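Local coordinates for protein cyclohexadienyl dehydratase (Synthetic construct, PDB 5JOS) that probably catalyses the decarboxylating dehydration of prephenate and arogenate in phenylalanine biosynthesis, on a periplasmic binding protein scaffold, at residues V90-E95 with A100-P105; E145-E150 with D201-H206; K209-P214 with G235-L240. All blocks are in the same frame, centred on the assembly; numbering follows the deposited sequence.

Contact 1 of 3, residues V90-E95 with A100-P105; sequences VTVTPE and ADFSDP
Phe-102 carries this contact: its ring lies against Val-92 over one face and meets Val-90 at its edge. The two valines treat the ring differently. Val-92 lays CG2 over the face, 4.0 Å from the centroid of the Phe-102 ring and 23° off the ring normal, a CH-pi contact displaced toward the rim, where Val-92 CG2 comes within 3.6 Å of Phe-102 CD1. The other methyl, Val-92 CG1, reaches Phe-102 CD2 at 4.0 Å, and the backbone of the same residue brings Val-92 CA to 3.9 Å from Phe-102 CZ. The valine is therefore laid along the ring, its side chain running past that of Phe-102 in the opposite sense. Val-90 crosses Phe-102 at about a right angle. Its CG1, anti to the backbone N (chi1 -177°), arrives in the ring plane and meets Phe-102 CE1 at 3.8 Å. From the residue between the two valines, Thr-91 O approaches obliquely, 3.9 Å from Phe-102 CZ; that oxygen accepts a hydrogen bond from Arg-96. Arg-96 and Gln-97 of helix 94-97, which Thr-93 N-caps through its OG1, also touch the Phe-102 ring, as does Met-212 of strand 205-213. Backbone bonds tie both segments to that strand: Val-90 to Gly-210 and Val-92 to Glu-208, Asp-101 to Met-213 and Ser-103 to Tyr-211. Since no hydrogen bond joins 90-95 directly to 100-105, the two are held to each other by van der Waals and CH-pi contact round the Phe-102 ring, while their backbone hydrogen bonds go to strand 205-213.

Contact 2 of 3, residues E145-E150 with D201-H206; sequences EKFARE and DKPFTH
Phe-147, on helix 143-151, sends its ring toward Pro-203 and Phe-204 in the loop before strand 205-213. From CB, the side chain leaves with CG anti to the backbone N (chi1 -180°), which carries the far half of the ring to the loop. There the two CE atoms part company. Phe-147 CE1 settles 3.5 Å from Phe-204 CE2, while Phe-147 CE2 lies 3.5 Å from Pro-203 O, the oxygen near the plane of the ring at its edge, and 3.7 Å from Phe-204 CA. At the tip, Phe-147 CZ sits over one face of Phe-204, displaced toward the rim, and is 3.4 Å from Phe-204 CD2; the same CZ is 4.2 Å from Pro-203 CG. The ring planes make 43° with centroids 4.7 Å apart, an oblique aromatic pair. Pro-203 follows a cis peptide bond. His-151 meets the Phe-147 ring from within its own helix, and Leu-126 touches both Pro-203 and Phe-204. The interface is apolar and without hydrogen bonds across it, yet weakly polar at one point: the slightly electropositive C-H edge of the ring faces a carbonyl oxygen, probably a mild attraction added to dispersion between the two phenylalanines.

Contact 3 of 3, residues K209-P214 with G235-L240; sequences KGYMMP and GTYEKL
Tyr-211 turns its CG anti to the carbonyl carbon (chi1 -54°) and Tyr-237 CG swings to the side of its backbone N (chi1 -86°), settings that send two phenol side chains toward each other from opposite directions until their hydroxyls meet. Tyr-237 OH donates to Tyr-211 OH at 2.9 Å. Each oxygen lies in the plane of the other ring, at its edge, so neither ring covers the other; Tyr-237 OH also comes within 3.4 Å of Tyr-211 CE2. Tyr-211 OH is also hydrogen-bonded to OD1 of Asp-49, so two hydrogen bonds grip this buried hydroxyl and link Tyr-237 to the carboxylate in a short chain. The Tyr-211 ring stacks on Tyr-106, and Val-52 of helix 48-60 touches both tyrosines. With a phenylalanine in place of Tyr-211 the stack could remain, but the hydroxyl of Tyr-237 would probably lose its acceptor and Asp-49 one of its hydrogen-bond partners. Tyr-237 stands in the first turn of helix 236-245, just past Gly-235, the C-prime residue of the Schellman motif that ends helix 218-233. The arrangement joins strand 205-213 to the last helix, 236-245, of a family 3 solute-binding protein fold.

How the contacts relate
Along the chain the contacts come in series, 1, 2, then 3, and strand 205-213 relates them all. In the antiparallel three-stranded sheet it runs between 101-102, used by contact 1, and 107-109. Contacts 1 and 3 are neighbours, centres 12 Å apart, joined by Ser-103 OG to Tyr-211 N and by the packing of Ala-100 on Met-212. Contact 2 lies 22 Å from contact 1 and 24 Å from contact 3, centre to centre, next to the five-stranded mixed sheet; its second segment adjoins contact 3 only through the sequence. Strand 205-213 thus leads from one lobe toward the other, consistent with the two-lobed, hinged architecture of periplasmic binding proteins.

Contact 1 of 3, residues V90-E95 with A100-P105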
loop_
_atom_site.group_PDB
_atom_site.type_symbol
_atom_site.label_atom_id
_atom_site.label_comp_id
_atom_site.label_asym_id
_atom_site.label_seq_id
_atom_site.Cartn_x
_atom_site.Cartn_y
_atom_site.Cartn_z
ATOM N N VAL A 90 6.891 -0.278 0.602
ATOM C CA VAL A 90 7.672 -0.996 -0.402
ATOM C C VAL A 90 6.769 -1.929 -1.151
ATOM O O VAL A 90 6.220 -2.863 -0.596
ATOM C CB VAL A 90 8.818 -1.799 0.224
ATOM C CG1 VAL A 90 9.658 -2.466 -0.807
ATOM C CG2 VAL A 90 9.755 -0.846 1.007
ATOM N N THR A 91 6.725 -1.746 -2.450
ATOM C CA THR A 91 5.994 -2.695 -3.284
ATOM C C THR A 91 6.835 -3.974 -3.482
ATOM O O THR A 91 8.037 -3.892 -3.702
ATOM C CB THR A 91 5.764 -2.103 -4.684
ATOM O OG1 THR A 91 4.993 -0.894 -4.560
ATOM C CG2 THR A 91 5.023 -3.032 -5.540
ATOM N N VAL A 92 6.171 -5.107 -3.430
ATOM C CA VAL A 92 6.770 -6.404 -3.655
ATOM C C VAL A 92 7.009 -6.582 -5.135
ATOM O O VAL A 92 6.077 -6.676 -5.869
ATOM C CB VAL A 92 5.851 -7.517 -3.202
ATOM C CG1 VAL A 92 6.527 -8.874 -3.400
ATOM C CG2 VAL A 92 5.510 -7.382 -1.749
ATOM N N THR A 93 8.242 -6.521 -5.566
ATOM C CA THR A 93 8.593 -6.717 -6.966
ATOM C C THR A 93 9.519 -7.937 -7.092
ATOM O O THR A 93 10.251 -8.273 -6.129
ATOM C CB THR A 93 9.336 -5.487 -7.521
ATOM O OG1 THR A 93 10.571 -5.314 -6.836
ATOM C CG2 THR A 93 8.538 -4.151 -7.343
ATOM N N PRO A 94 9.521 -8.595 -8.242
ATOM C CA PRO A 94 10.431 -9.697 -8.458
ATOM C C PRO A 94 11.877 -9.269 -8.210
ATOM O O PRO A 94 12.627 -9.975 -7.571
ATOM C CB PRO A 94 10.224 -10.037 -9.961
ATOM C CG PRO A 94 8.846 -9.507 -10.287
ATOM C CD PRO A 94 8.677 -8.301 -9.431
ATOM N N GLU A 95 12.304 -8.138 -8.743
ATOM C CA GLU A 95 13.673 -7.714 -8.479
ATOM C C GLU A 95 13.972 -7.644 -6.981
ATOM O O GLU A 95 15.093 -7.982 -6.543
ATOM C CB GLU A 95 14.038 -6.391 -9.191
ATOM C CG GLU A 95 15.053 -5.461 -8.471
ATOM C CD GLU A 95 15.033 -3.981 -9.006
ATOM O OE1 GLU A 95 14.503 -3.030 -8.273
ATOM O OE2 GLU A 95 15.548 -3.799 -10.175
ATOM N N ALA A 100 15.679 -10.276 -1.122
ATOM C CA ALA A 100 15.067 -9.994 0.202
ATOM C C ALA A 100 13.848 -10.855 0.413
ATOM O O ALA A 100 13.317 -11.415 -0.533
ATOM C CB ALA A 100 14.677 -8.551 0.317
ATOM N N ASP A 101 13.460 -11.064 1.654
ATOM C CA ASP A 101 12.225 -11.746 1.936
ATOM C C ASP A 101 11.163 -10.626 2.238
ATOM O O ASP A 101 11.443 -9.608 2.857
ATOM C CB ASP A 101 12.352 -12.605 3.203
ATOM C CG ASP A 101 13.038 -13.975 3.008
ATOM O OD1 ASP A 101 12.950 -14.531 1.889
ATOM O OD2 ASP A 101 13.647 -14.484 4.022
ATOM N N PHE A 102 9.928 -10.858 1.869
ATOM C CA PHE A 102 8.829 -9.971 2.215
ATOM C C PHE A 102 7.851 -10.647 3.184
ATOM O O PHE A 102 7.559 -11.819 3.028
ATOM C CB PHE A 102 8.106 -9.606 0.933
ATOM C CG PHE A 102 8.746 -8.482 0.179
ATOM C CD1 PHE A 102 8.406 -7.192 0.450
ATOM C CD2 PHE A 102 9.603 -8.732 -0.843
ATOM C CE1 PHE A 102 8.906 -6.142 -0.262
ATOM C CE2 PHE A 102 10.158 -7.674 -1.565
ATOM C CZ PHE A 102 9.804 -6.390 -1.282
ATOM N N SER A 103 7.366 -9.889 4.155
ATOM C CA SER A 103 6.169 -10.217 4.883
ATOM C C SER A 103 5.006 -10.494 3.970
ATOM O O SER A 103 4.999 -10.084 2.852
ATOM C CB SER A 103 5.782 -9.041 5.789
ATOM O OG SER A 103 5.194 -7.955 5.151
ATOM N N ASP A 104 3.978 -11.109 4.524
ATOM C CA ASP A 104 2.689 -11.111 3.880
ATOM C C ASP A 104 2.245 -9.649 3.621
ATOM O O ASP A 104 2.710 -8.724 4.290
ATOM C CB ASP A 104 1.637 -11.788 4.750
ATOM C CG ASP A 104 1.912 -13.224 4.967
ATOM O OD1 ASP A 104 2.490 -13.859 4.109
ATOM O OD2 ASP A 104 1.500 -13.719 6.004
ATOM N N PRO A 105 1.341 -9.458 2.675
ATOM C CA PRO A 105 1.068 -8.110 2.193
ATOM C C PRO A 105 0.205 -7.396 3.164
ATOM O O PRO A 105 -0.612 -7.988 3.797
ATOM C CB PRO A 105 0.381 -8.359 0.859
ATOM C CG PRO A 105 -0.136 -9.769 0.924
ATOM C CD PRO A 105 0.885 -10.503 1.726
#

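Contact 2 of 3, residues E145-E150 with D201-H206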
loop_
_atom_site.group_PDB
_atom_site.type_symbol
_atom_site.label_atom_id
_atom_site.label_comp_id
_atom_site.label_asym_id
_atom_site.label_seq_id
_atom_site.Cartn_x
_atom_site.Cartn_y
_atom_site.Cartn_z
ATOM N N GLU A 145 -7.154 2.224 -20.019
ATOM C CA GLU A 145 -7.991 1.895 -21.103
ATOM C C GLU A 145 -8.054 0.351 -21.312
ATOM O O GLU A 145 -9.134 -0.275 -21.445
ATOM C CB GLU A 145 -7.506 2.616 -22.378
ATOM C CG GLU A 145 -8.342 2.089 -23.579
ATOM C CD GLU A 145 -8.147 2.843 -24.891
ATOM O OE1 GLU A 145 -7.097 3.532 -25.079
ATOM O OE2 GLU A 145 -9.098 2.691 -25.707
ATOM N N LYS A 146 -6.898 -0.261 -21.311
ATOM C CA LYS A 146 -6.828 -1.715 -21.465
ATOM C C LYS A 146 -7.582 -2.483 -20.339
ATOM O O LYS A 146 -8.261 -3.463 -20.577
ATOM C CB LYS A 146 -5.338 -2.053 -21.532
ATOM C CG LYS A 146 -4.945 -3.503 -21.529
ATOM C CD LYS A 146 -3.553 -3.614 -20.874
ATOM C CE LYS A 146 -2.620 -4.578 -21.576
ATOM N NZ LYS A 146 -3.286 -5.855 -21.919
ATOM N N PHE A 147 -7.546 -2.024 -19.110
ATOM C CA PHE A 147 -8.319 -2.695 -18.073
ATOM C C PHE A 147 -9.830 -2.631 -18.432
ATOM O O PHE A 147 -10.612 -3.603 -18.281
ATOM C CB PHE A 147 -8.119 -1.999 -16.705
ATOM C CG PHE A 147 -8.874 -2.639 -15.613
ATOM C CD1 PHE A 147 -10.199 -2.275 -15.363
ATOM C CD2 PHE A 147 -8.272 -3.618 -14.813
ATOM C CE1 PHE A 147 -10.928 -2.903 -14.346
ATOM C CE2 PHE A 147 -9.009 -4.239 -13.812
ATOM C CZ PHE A 147 -10.316 -3.862 -13.561
ATOM N N ALA A 148 -10.259 -1.461 -18.886
ATOM C CA ALA A 148 -11.669 -1.296 -19.152
ATOM C C ALA A 148 -12.159 -2.179 -20.309
ATOM O O ALA A 148 -13.253 -2.731 -20.236
ATOM C CB ALA A 148 -11.996 0.150 -19.437
ATOM N N ARG A 149 -11.340 -2.266 -21.357
ATOM C CA ARG A 149 -11.669 -3.030 -22.578
ATOM C C ARG A 149 -11.631 -4.492 -22.249
ATOM O O ARG A 149 -12.444 -5.249 -22.742
ATOM C CB ARG A 149 -10.759 -2.661 -23.766
ATOM C CG ARG A 149 -11.042 -1.182 -24.127
ATOM C CD ARG A 149 -10.625 -0.817 -25.506
ATOM N NE ARG A 149 -10.795 0.602 -25.777
ATOM C CZ ARG A 149 -11.947 1.233 -25.958
ATOM N NH1 ARG A 149 -13.069 0.580 -25.905
ATOM N NH2 ARG A 149 -11.991 2.529 -26.245
ATOM N N GLU A 150 -10.755 -4.859 -21.323
ATOM C CA GLU A 150 -10.685 -6.233 -20.933
ATOM C C GLU A 150 -11.802 -6.632 -19.981
ATOM O O GLU A 150 -12.423 -7.624 -20.229
ATOM C CB GLU A 150 -9.341 -6.588 -20.349
ATOM C CG GLU A 150 -9.318 -8.009 -19.773
ATOM C CD GLU A 150 -7.913 -8.484 -19.436
ATOM O OE1 GLU A 150 -6.948 -7.722 -19.684
ATOM O OE2 GLU A 150 -7.765 -9.633 -18.923
ATOM N N ASP A 201 -10.818 -5.946 -5.055
ATOM C CA ASP A 201 -9.751 -6.972 -5.210
ATOM C C ASP A 201 -9.567 -7.359 -6.678
ATOM O O ASP A 201 -9.806 -6.551 -7.550
ATOM C CB ASP A 201 -10.068 -8.145 -4.296
ATOM C CG ASP A 201 -10.236 -7.695 -2.873
ATOM O OD1 ASP A 201 -9.484 -6.788 -2.494
ATOM O OD2 ASP A 201 -11.107 -8.191 -2.135
ATOM N N LYS A 202 -9.156 -8.556 -6.984
ATOM C CA LYS A 202 -8.864 -8.909 -8.373
ATOM C C LYS A 202 -10.156 -8.715 -9.141
ATOM O O LYS A 202 -11.214 -8.850 -8.599
ATOM C CB LYS A 202 -8.493 -10.374 -8.491
ATOM C CG LYS A 202 -7.374 -10.837 -7.558
ATOM C CD LYS A 202 -6.050 -10.152 -7.903
ATOM C CE LYS A 202 -4.838 -11.025 -7.564
ATOM N NZ LYS A 202 -3.692 -10.630 -8.440
ATOM N N PRO A 203 -10.084 -8.398 -10.409
ATOM C CA PRO A 203 -8.887 -8.217 -11.182
ATOM C C PRO A 203 -8.308 -6.810 -11.019
ATOM O O PRO A 203 -7.366 -6.446 -11.699
ATOM C CB PRO A 203 -9.406 -8.467 -12.618
ATOM C CG PRO A 203 -10.824 -7.926 -12.601
ATOM C CD PRO A 203 -11.321 -8.368 -11.235
ATOM N N PHE A 204 -8.891 -5.960 -10.178
ATOM C CA PHE A 204 -8.446 -4.545 -10.150
ATOM C C PHE A 204 -7.014 -4.433 -9.572
ATOM O O PHE A 204 -6.142 -3.773 -10.140
ATOM C CB PHE A 204 -9.409 -3.712 -9.317
ATOM C CG PHE A 204 -10.747 -3.469 -9.954
ATOM C CD1 PHE A 204 -11.777 -4.409 -9.897
ATOM C CD2 PHE A 204 -11.005 -2.275 -10.615
ATOM C CE1 PHE A 204 -13.023 -4.158 -10.524
ATOM C CE2 PHE A 204 -12.241 -2.011 -11.207
ATOM C CZ PHE A 204 -13.254 -2.952 -11.156
ATOM N N THR A 205 -6.797 -5.138 -8.474
ATOM C CA THR A 205 -5.513 -5.142 -7.778
ATOM C C THR A 205 -4.518 -5.984 -8.546
ATOM O O THR A 205 -4.911 -6.885 -9.203
ATOM C CB THR A 205 -5.626 -5.728 -6.405
ATOM O OG1 THR A 205 -6.115 -7.022 -6.504
ATOM C CG2 THR A 205 -6.540 -4.945 -5.560
ATOM N N HIS A 206 -3.255 -5.574 -8.576
ATOM C CA HIS A 206 -2.229 -6.339 -9.284
ATOM C C HIS A 206 -0.918 -6.320 -8.564
ATOM O O HIS A 206 0.018 -6.915 -9.004
ATOM C CB HIS A 206 -2.018 -5.864 -10.746
ATOM C CG HIS A 206 -1.671 -4.420 -10.914
ATOM N ND1 HIS A 206 -0.619 -3.796 -10.275
ATOM C CD2 HIS A 206 -2.215 -3.483 -11.722
ATOM C CE1 HIS A 206 -0.586 -2.527 -10.619
ATOM N NE2 HIS A 206 -1.526 -2.328 -11.520
#

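Contact 3 of 3, residues K209-P214 with G235-L240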
loop_
_atom_site.group_PDB
_atom_site.type_symbol
_atom_site.label_atom_id
_atom_site.label_comp_id
_atom_site.label_asym_id
_atom_site.label_seq_id
_atom_site.Cartn_x
_atom_site.Cartn_y
_atom_site.Cartn_z
ATOM N N LYS A 209 2.040 -4.384 -1.141
ATOM C CA LYS A 209 3.072 -3.792 -0.344
ATOM C C LYS A 209 3.373 -4.760 0.777
ATOM O O LYS A 209 2.461 -5.364 1.362
ATOM C CB LYS A 209 2.592 -2.510 0.385
ATOM C CG LYS A 209 1.973 -1.357 -0.418
ATOM C CD LYS A 209 2.983 -0.765 -1.272
ATOM C CE LYS A 209 2.517 0.576 -1.837
ATOM N NZ LYS A 209 3.700 0.995 -2.665
ATOM N N GLY A 210 4.632 -4.785 1.178
ATOM C CA GLY A 210 5.061 -5.711 2.217
ATOM C C GLY A 210 6.227 -5.077 2.930
ATOM O O GLY A 210 6.810 -4.047 2.482
ATOM N N TYR A 211 6.557 -5.648 4.085
ATOM C CA TYR A 211 7.780 -5.248 4.818
ATOM C C TYR A 211 8.960 -6.141 4.394
ATOM O O TYR A 211 8.862 -7.324 4.334
ATOM C CB TYR A 211 7.548 -5.201 6.327
ATOM C CG TYR A 211 6.363 -4.303 6.655
ATOM C CD1 TYR A 211 6.341 -3.016 6.269
ATOM C CD2 TYR A 211 5.267 -4.789 7.307
ATOM C CE1 TYR A 211 5.248 -2.206 6.546
ATOM C CE2 TYR A 211 4.190 -3.977 7.630
ATOM C CZ TYR A 211 4.169 -2.706 7.193
ATOM O OH TYR A 211 3.061 -1.911 7.409
ATOM N N MET A 212 10.079 -5.517 4.118
ATOM C CA MET A 212 11.179 -6.206 3.514
ATOM C C MET A 212 12.235 -6.544 4.523
ATOM O O MET A 212 12.682 -5.670 5.259
ATOM C CB MET A 212 11.783 -5.290 2.472
ATOM C CG MET A 212 12.379 -5.989 1.298
ATOM S SD MET A 212 13.018 -4.972 -0.068
ATOM C CE MET A 212 13.941 -3.676 0.664
ATOM N N MET A 213 12.624 -7.817 4.549
ATOM C CA MET A 213 13.561 -8.382 5.531
ATOM C C MET A 213 14.760 -9.082 4.850
ATOM O O MET A 213 14.619 -9.574 3.711
ATOM C CB MET A 213 12.804 -9.425 6.421
ATOM C CG MET A 213 12.014 -8.731 7.516
ATOM S SD MET A 213 10.755 -9.693 8.396
ATOM C CE MET A 213 9.575 -9.615 7.120
ATOM N N PRO A 214 15.925 -9.125 5.506
ATOM C CA PRO A 214 17.035 -9.865 4.859
ATOM C C PRO A 214 16.691 -11.334 4.779
ATOM O O PRO A 214 16.017 -11.875 5.616
ATOM C CB PRO A 214 18.239 -9.611 5.771
ATOM C CG PRO A 214 17.644 -9.241 7.080
ATOM C CD PRO A 214 16.342 -8.551 6.798
ATOM N N GLY A 235 -8.165 -4.782 14.016
ATOM C CA GLY A 235 -8.751 -3.581 13.394
ATOM C C GLY A 235 -7.759 -2.457 13.230
ATOM O O GLY A 235 -8.122 -1.378 12.779
ATOM N N THR A 236 -6.501 -2.706 13.562
ATOM C CA THR A 236 -5.529 -1.640 13.515
ATOM C C THR A 236 -5.261 -1.221 12.066
ATOM O O THR A 236 -5.095 -0.039 11.820
ATOM C CB THR A 236 -4.216 -2.072 14.190
ATOM O OG1 THR A 236 -4.573 -2.779 15.372
ATOM C CG2 THR A 236 -3.341 -0.842 14.518
ATOM N N TYR A 237 -5.211 -2.146 11.109
ATOM C CA TYR A 237 -5.000 -1.685 9.738
ATOM C C TYR A 237 -6.228 -0.876 9.227
ATOM O O TYR A 237 -6.052 0.068 8.439
ATOM C CB TYR A 237 -4.622 -2.766 8.722
ATOM C CG TYR A 237 -3.117 -3.027 8.708
ATOM C CD1 TYR A 237 -2.254 -2.152 8.096
ATOM C CD2 TYR A 237 -2.550 -4.097 9.384
ATOM C CE1 TYR A 237 -0.882 -2.314 8.128
ATOM C CE2 TYR A 237 -1.144 -4.261 9.417
ATOM C CZ TYR A 237 -0.329 -3.378 8.764
ATOM O OH TYR A 237 1.041 -3.480 8.671
ATOM N N GLU A 238 -7.415 -1.227 9.637
ATOM C CA GLU A 238 -8.575 -0.460 9.211
ATOM C C GLU A 238 -8.422 1.009 9.636
ATOM O O GLU A 238 -8.693 1.899 8.863
ATOM C CB GLU A 238 -9.860 -0.986 9.843
ATOM C CG GLU A 238 -10.408 -2.188 9.159
ATOM C CD GLU A 238 -11.513 -2.850 9.964
ATOM O OE1 GLU A 238 -11.564 -4.103 9.933
ATOM O OE2 GLU A 238 -12.305 -2.138 10.649
ATOM N N LYS A 239 -7.996 1.235 10.880
ATOM C CA LYS A 239 -7.876 2.598 11.430
ATOM C C LYS A 239 -6.768 3.347 10.708
ATOM O O LYS A 239 -6.874 4.507 10.410
ATOM C CB LYS A 239 -7.547 2.560 12.921
ATOM C CG LYS A 239 -8.763 2.723 13.773
ATOM C CD LYS A 239 -9.473 1.409 14.026
ATOM C CE LYS A 239 -9.855 1.319 15.499
ATOM N NZ LYS A 239 -10.333 -0.045 15.871
ATOM N N LEU A 240 -5.713 2.650 10.392
ATOM C CA LEU A 240 -4.650 3.230 9.615
ATOM C C LEU A 240 -5.069 3.608 8.208
ATOM O O LEU A 240 -4.659 4.657 7.682
ATOM C CB LEU A 240 -3.485 2.246 9.522
ATOM C CG LEU A 240 -2.709 2.004 10.820
ATOM C CD1 LEU A 240 -1.638 0.925 10.543
ATOM C CD2 LEU A 240 -2.041 3.301 11.202
#